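Local coordinates for protein dicer Related Helicase (Caenorhabditis elegans, PDB 6M6Q) that probably couples ATP hydrolysis to RNA binding as a RIG-I-like helicase of RNA interference, represented here by its helical N-terminal domain, at residues L31-F36 with K264-F269; N143-L148 with K223-L228. All blocks are in the same frame, centred on the assembly; numbering follows the deposited sequence.

Interaction 1. Residues L31-F36 with K264-F269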
# COMPACT_ATOMS: atom_id res chain seq x y z
N LEU B 31 -8.65 6.99 -9.56
CA LEU B 31 -9.73 7.61 -8.72
C LEU B 31 -11.10 7.16 -9.25
O LEU B 31 -12.09 7.25 -8.48
CB LEU B 31 -9.57 9.14 -8.70
CG LEU B 31 -8.28 9.66 -8.06
CD1 LEU B 31 -8.01 11.11 -8.45
CD2 LEU B 31 -8.33 9.55 -6.55
N LEU B 32 -11.15 6.57 -10.46
CA LEU B 32 -12.38 5.96 -11.08
C LEU B 32 -12.35 4.43 -10.98
O LEU B 32 -13.15 3.79 -11.68
CB LEU B 32 -12.47 6.36 -12.56
CG LEU B 32 -12.89 7.79 -12.87
CD1 LEU B 32 -12.57 8.12 -14.32
CD2 LEU B 32 -14.37 7.98 -12.60
N LYS B 33 -11.44 3.85 -10.20
CA LYS B 33 -11.25 2.37 -10.14
C LYS B 33 -12.56 1.67 -9.71
O LYS B 33 -12.79 0.57 -10.18
CB LYS B 33 -10.07 2.01 -9.24
CG LYS B 33 -10.29 2.15 -7.74
CD LYS B 33 -9.11 1.57 -6.96
CE LYS B 33 -9.49 1.04 -5.61
NZ LYS B 33 -8.31 0.95 -4.73
N TRP B 34 -13.38 2.28 -8.84
CA TRP B 34 -14.64 1.65 -8.35
C TRP B 34 -15.71 1.73 -9.44
O TRP B 34 -16.51 0.76 -9.56
CB TRP B 34 -15.12 2.27 -7.03
CG TRP B 34 -14.20 1.99 -5.88
CD1 TRP B 34 -13.64 2.90 -5.03
CD2 TRP B 34 -13.71 0.70 -5.45
NE1 TRP B 34 -12.83 2.28 -4.12
CE2 TRP B 34 -12.85 0.93 -4.35
CE3 TRP B 34 -13.91 -0.62 -5.88
CZ2 TRP B 34 -12.21 -0.11 -3.68
CZ3 TRP B 34 -13.27 -1.65 -5.22
CH2 TRP B 34 -12.42 -1.39 -4.14
N LYS B 35 -15.69 2.81 -10.23
CA LYS B 35 -16.61 3.01 -11.38
C LYS B 35 -16.20 2.06 -12.50
O LYS B 35 -17.10 1.54 -13.18
CB LYS B 35 -16.63 4.47 -11.83
CG LYS B 35 -17.51 4.78 -13.05
CD LYS B 35 -18.96 4.37 -12.89
CE LYS B 35 -19.84 4.64 -14.10
NZ LYS B 35 -21.09 3.85 -14.01
N PHE B 36 -14.90 1.78 -12.63
CA PHE B 36 -14.35 0.83 -13.63
C PHE B 36 -14.78 -0.59 -13.27
O PHE B 36 -15.25 -1.30 -14.17
CB PHE B 36 -12.83 0.94 -13.71
CG PHE B 36 -12.16 -0.21 -14.41
CD1 PHE B 36 -12.36 -0.43 -15.77
CD2 PHE B 36 -11.31 -1.06 -13.72
CE1 PHE B 36 -11.75 -1.50 -16.40
CE2 PHE B 36 -10.69 -2.11 -14.36
CZ PHE B 36 -10.91 -2.33 -15.70
N LYS B 264 -17.33 7.72 -3.38
CA LYS B 264 -17.64 9.14 -3.13
C LYS B 264 -16.37 9.87 -2.68
O LYS B 264 -16.16 11.00 -3.14
CB LYS B 264 -18.79 9.29 -2.15
CG LYS B 264 -20.16 9.22 -2.82
CD LYS B 264 -21.31 9.55 -1.91
CE LYS B 264 -22.63 9.51 -2.64
NZ LYS B 264 -22.89 8.17 -3.21
N THR B 265 -15.52 9.22 -1.88
CA THR B 265 -14.25 9.80 -1.37
C THR B 265 -13.31 10.05 -2.57
O THR B 265 -12.77 11.17 -2.67
CB THR B 265 -13.57 8.90 -0.33
OG1 THR B 265 -14.48 8.61 0.73
CG2 THR B 265 -12.33 9.54 0.26
N LEU B 266 -13.17 9.08 -3.46
CA LEU B 266 -12.27 9.17 -4.63
C LEU B 266 -12.79 10.24 -5.60
O LEU B 266 -11.95 10.99 -6.17
CB LEU B 266 -12.16 7.80 -5.31
CG LEU B 266 -11.51 6.71 -4.46
CD1 LEU B 266 -11.24 5.47 -5.28
CD2 LEU B 266 -10.23 7.20 -3.80
N THR B 267 -14.12 10.36 -5.73
CA THR B 267 -14.78 11.28 -6.68
C THR B 267 -14.53 12.72 -6.23
O THR B 267 -14.44 13.57 -7.11
CB THR B 267 -16.25 10.93 -6.85
OG1 THR B 267 -16.29 9.59 -7.35
CG2 THR B 267 -16.98 11.84 -7.82
N MET B 268 -14.31 12.95 -4.93
CA MET B 268 -13.93 14.30 -4.39
C MET B 268 -12.55 14.70 -4.90
O MET B 268 -12.41 15.83 -5.39
CB MET B 268 -13.92 14.33 -2.86
CG MET B 268 -15.27 14.40 -2.25
SD MET B 268 -15.14 14.48 -0.47
CE MET B 268 -15.10 16.25 -0.22
N PHE B 269 -11.55 13.83 -4.79
CA PHE B 269 -10.16 14.08 -5.27
C PHE B 269 -10.16 14.19 -6.80
O PHE B 269 -9.40 15.00 -7.31
CB PHE B 269 -9.21 12.99 -4.77
CG PHE B 269 -8.86 13.13 -3.32
CD1 PHE B 269 -9.67 12.59 -2.34
CD2 PHE B 269 -7.76 13.88 -2.93
CE1 PHE B 269 -9.37 12.74 -1.00
CE2 PHE B 269 -7.46 14.05 -1.59
CZ PHE B 269 -8.26 13.48 -0.62
O HOH W 1 -14.38 8.97 -9.08

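Interaction 2. Residues N143-L148 with K223-L228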
# COMPACT_ATOMS: atom_id res chain seq x y z
N ASN B 143 -15.36 3.10 -24.53
CA ASN B 143 -16.50 2.39 -25.17
C ASN B 143 -17.76 2.56 -24.31
O ASN B 143 -18.87 2.54 -24.88
CB ASN B 143 -16.18 0.92 -25.41
CG ASN B 143 -15.09 0.68 -26.43
OD1 ASN B 143 -14.62 1.60 -27.09
ND2 ASN B 143 -14.68 -0.57 -26.56
N TYR B 144 -17.60 2.73 -22.98
CA TYR B 144 -18.73 2.88 -22.02
C TYR B 144 -19.33 4.29 -22.16
O TYR B 144 -20.53 4.41 -22.38
CB TYR B 144 -18.30 2.59 -20.57
CG TYR B 144 -19.33 3.01 -19.54
CD1 TYR B 144 -20.52 2.31 -19.39
CD2 TYR B 144 -19.13 4.13 -18.75
CE1 TYR B 144 -21.49 2.73 -18.49
CE2 TYR B 144 -20.08 4.55 -17.83
CZ TYR B 144 -21.28 3.86 -17.71
OH TYR B 144 -22.23 4.25 -16.81
N ASP B 145 -18.50 5.32 -21.98
CA ASP B 145 -18.93 6.74 -21.94
C ASP B 145 -17.75 7.62 -22.37
O ASP B 145 -16.71 7.65 -21.64
CB ASP B 145 -19.44 7.14 -20.55
CG ASP B 145 -20.06 8.51 -20.48
OD1 ASP B 145 -21.23 8.64 -20.84
OD2 ASP B 145 -19.39 9.43 -20.03
N LYS B 146 -17.90 8.32 -23.50
CA LYS B 146 -16.88 9.20 -24.11
C LYS B 146 -16.58 10.36 -23.15
O LYS B 146 -15.40 10.74 -23.04
CB LYS B 146 -17.37 9.72 -25.46
CG LYS B 146 -17.84 8.65 -26.45
CD LYS B 146 -16.76 8.21 -27.38
CE LYS B 146 -17.14 6.97 -28.17
NZ LYS B 146 -18.11 7.29 -29.24
N GLU B 147 -17.62 10.91 -22.50
CA GLU B 147 -17.50 12.10 -21.60
C GLU B 147 -16.63 11.73 -20.40
O GLU B 147 -15.76 12.52 -20.04
CB GLU B 147 -18.88 12.57 -21.12
CG GLU B 147 -18.88 13.97 -20.53
CD GLU B 147 -18.39 14.11 -19.09
OE1 GLU B 147 -18.04 15.23 -18.70
OE2 GLU B 147 -18.40 13.11 -18.36
N LEU B 148 -16.87 10.56 -19.80
CA LEU B 148 -16.13 10.05 -18.63
C LEU B 148 -14.68 9.78 -19.05
O LEU B 148 -13.77 10.24 -18.33
CB LEU B 148 -16.83 8.80 -18.08
CG LEU B 148 -16.36 8.28 -16.72
CD1 LEU B 148 -16.38 9.36 -15.64
CD2 LEU B 148 -17.22 7.10 -16.29
N LYS B 223 -23.51 14.56 -10.93
CA LYS B 223 -22.93 14.06 -12.21
C LYS B 223 -23.27 12.58 -12.37
O LYS B 223 -22.83 11.78 -11.54
CB LYS B 223 -21.42 14.29 -12.30
CG LYS B 223 -20.84 14.12 -13.69
CD LYS B 223 -20.86 15.42 -14.49
CE LYS B 223 -20.62 15.19 -15.98
NZ LYS B 223 -19.20 15.41 -16.33
N GLY B 224 -24.05 12.25 -13.41
CA GLY B 224 -24.66 10.93 -13.63
C GLY B 224 -23.63 9.82 -13.84
O GLY B 224 -23.92 8.70 -13.44
N ASN B 225 -22.50 10.11 -14.49
CA ASN B 225 -21.48 9.06 -14.81
C ASN B 225 -20.44 8.98 -13.68
O ASN B 225 -19.50 8.20 -13.81
CB ASN B 225 -20.87 9.24 -16.21
CG ASN B 225 -20.35 10.63 -16.51
OD1 ASN B 225 -20.04 11.41 -15.61
ND2 ASN B 225 -20.21 10.93 -17.80
N HIS B 226 -20.63 9.72 -12.58
CA HIS B 226 -19.84 9.58 -11.33
C HIS B 226 -20.64 8.78 -10.30
O HIS B 226 -20.35 8.90 -9.08
CB HIS B 226 -19.45 10.95 -10.79
CG HIS B 226 -18.52 11.70 -11.67
ND1 HIS B 226 -17.99 12.91 -11.30
CD2 HIS B 226 -17.94 11.38 -12.86
CE1 HIS B 226 -17.18 13.34 -12.24
NE2 HIS B 226 -17.13 12.42 -13.20
N GLN B 227 -21.66 8.06 -10.77
CA GLN B 227 -22.59 7.25 -9.95
C GLN B 227 -22.46 5.81 -10.40
O GLN B 227 -22.28 5.59 -11.62
CB GLN B 227 -24.05 7.67 -10.15
CG GLN B 227 -24.27 9.17 -10.14
CD GLN B 227 -24.09 9.73 -8.77
OE1 GLN B 227 -24.54 9.15 -7.78
NE2 GLN B 227 -23.37 10.84 -8.69
N LEU B 228 -22.52 4.86 -9.47
CA LEU B 228 -22.38 3.42 -9.78
C LEU B 228 -23.75 2.92 -10.21
O LEU B 228 -24.75 3.46 -9.73
CB LEU B 228 -21.84 2.67 -8.56
CG LEU B 228 -20.54 3.22 -7.95
CD1 LEU B 228 -20.19 2.47 -6.67
CD2 LEU B 228 -19.38 3.15 -8.95

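Interaction 1. Residues L31-F36 with K264-F269
Leu266 is the bump of this contact, and the hollow it enters is made by Leu31, Lys33 and Trp34. Its CB sits 3.2 Å from Leu31 O, and beyond that the isobutyl group forks. One prong, CD1, runs to the pyrrole part of the indole, 3.5 Å from Trp34 CD1, meeting it obliquely, and brushes the CG of Lys33 as well. The other prong, CD2, lies 4.1 Å from Leu31 CD2. Leu31 returns the wedge: with CG anti to its carbonyl carbon (chi1 -63°), it pushes CD2 in between Leu266 and Phe269, neighbours one turn apart, and ends 4.0 Å from Phe269 CB. The Phe269 ring itself swings away to meet Phe293. In this domain of helices and loops without strands, the turn leading into helix 33-42, with the first residues of that helix, packs on the flank of helix 262-271. Cutting Leu266 back to an alanine removes both prongs and would probably open a gap between Leu31 CD2 and the pyrrole part of the indole. Polar contact is confined to one side, where a water donates both to Leu31 O at 2.9 Å and to Thr267 OG1 at 2.7 Å. Lys33 CE lies over the same side of the indole as Leu266 CD1, near the rim; elsewhere the ring touches Arg117, Glu121 and Leu124 of helix 94-127.

Interaction 2. Residues N143-L148 with K223-L228
Asn225 reaches across to two carboxylates at once, its ND2 giving one hydrogen bond to Asp145 OD2 (2.8 Å) and another to Glu147 OE2 (2.9 Å). The two acceptors are met differently. Glu147 lies with its carboxylate nearly coplanar with the amide, 19° apart, and takes the N-H on its anti side, tilted out of the carboxylate plane; Asp145 stands steeply across the amide, 77° apart, and is approached from above its plane in a bent bond. A chi1 of 51°, with CG between the backbone N and the carbonyl carbon, turns the amide of Asn225 toward both of them.

The tighter half of the contact lies beside this polar group. Leu148 is buried here: CD2 rests 3.5 Å from Asn225 O, while CD1 comes to the edge of the imidazole, 3.8 Å from His226 CD2. That ring is well fixed. Its ND1 is hydrogen-bonded to Glu219 O, Tyr151 meets it edge-to-face, and Lys223 CG covers the centre of one face.

Toward solvent, packing gives way to a single charged pair: Lys223 NZ donates to Glu147 OE1 (2.6 Å) in a hydrogen-bonded salt bridge. The two partly exposed chains come from opposite directions, and the bent lysine brings NZ in from above the carboxylate plane. Both residues also touch a crystal neighbour, so the detail of this outer pair may owe something to lattice packing. The positive charge would probably offset part of the negative charge gathered around Asn225.

Besides taking the Asn225 bond from the loop that follows helix 210-221, Asp145 OD2 accepts from Leu148 N at 2.8 Å. This is the classic helix N-cap: an aspartate just before helix 146-152 closes its first turn.

How the interactions relate
Interaction 1 lies near the centre of the chain and is almost wholly apolar, one bridging water apart: leucine and aromatic side chains fitted together between the turn and start of helix 33-42 and helix 262-271. Interaction 2, about 12 Å away between centres, is only partly buried and relies mainly on charge and hydrogen bonds, joining a helix start to a loop. Both its segments fall between those of interaction 1 in the sequence. Lys35 ties the two together: Lys35 NZ probably hydrogen-bonds Tyr144 OH (3.0 Å) and Gln227 O (3.2 Å), one from each segment of interaction 2. Leu148 also packs on Leu32, and His226 on Thr267, so the core contact backs the outer one.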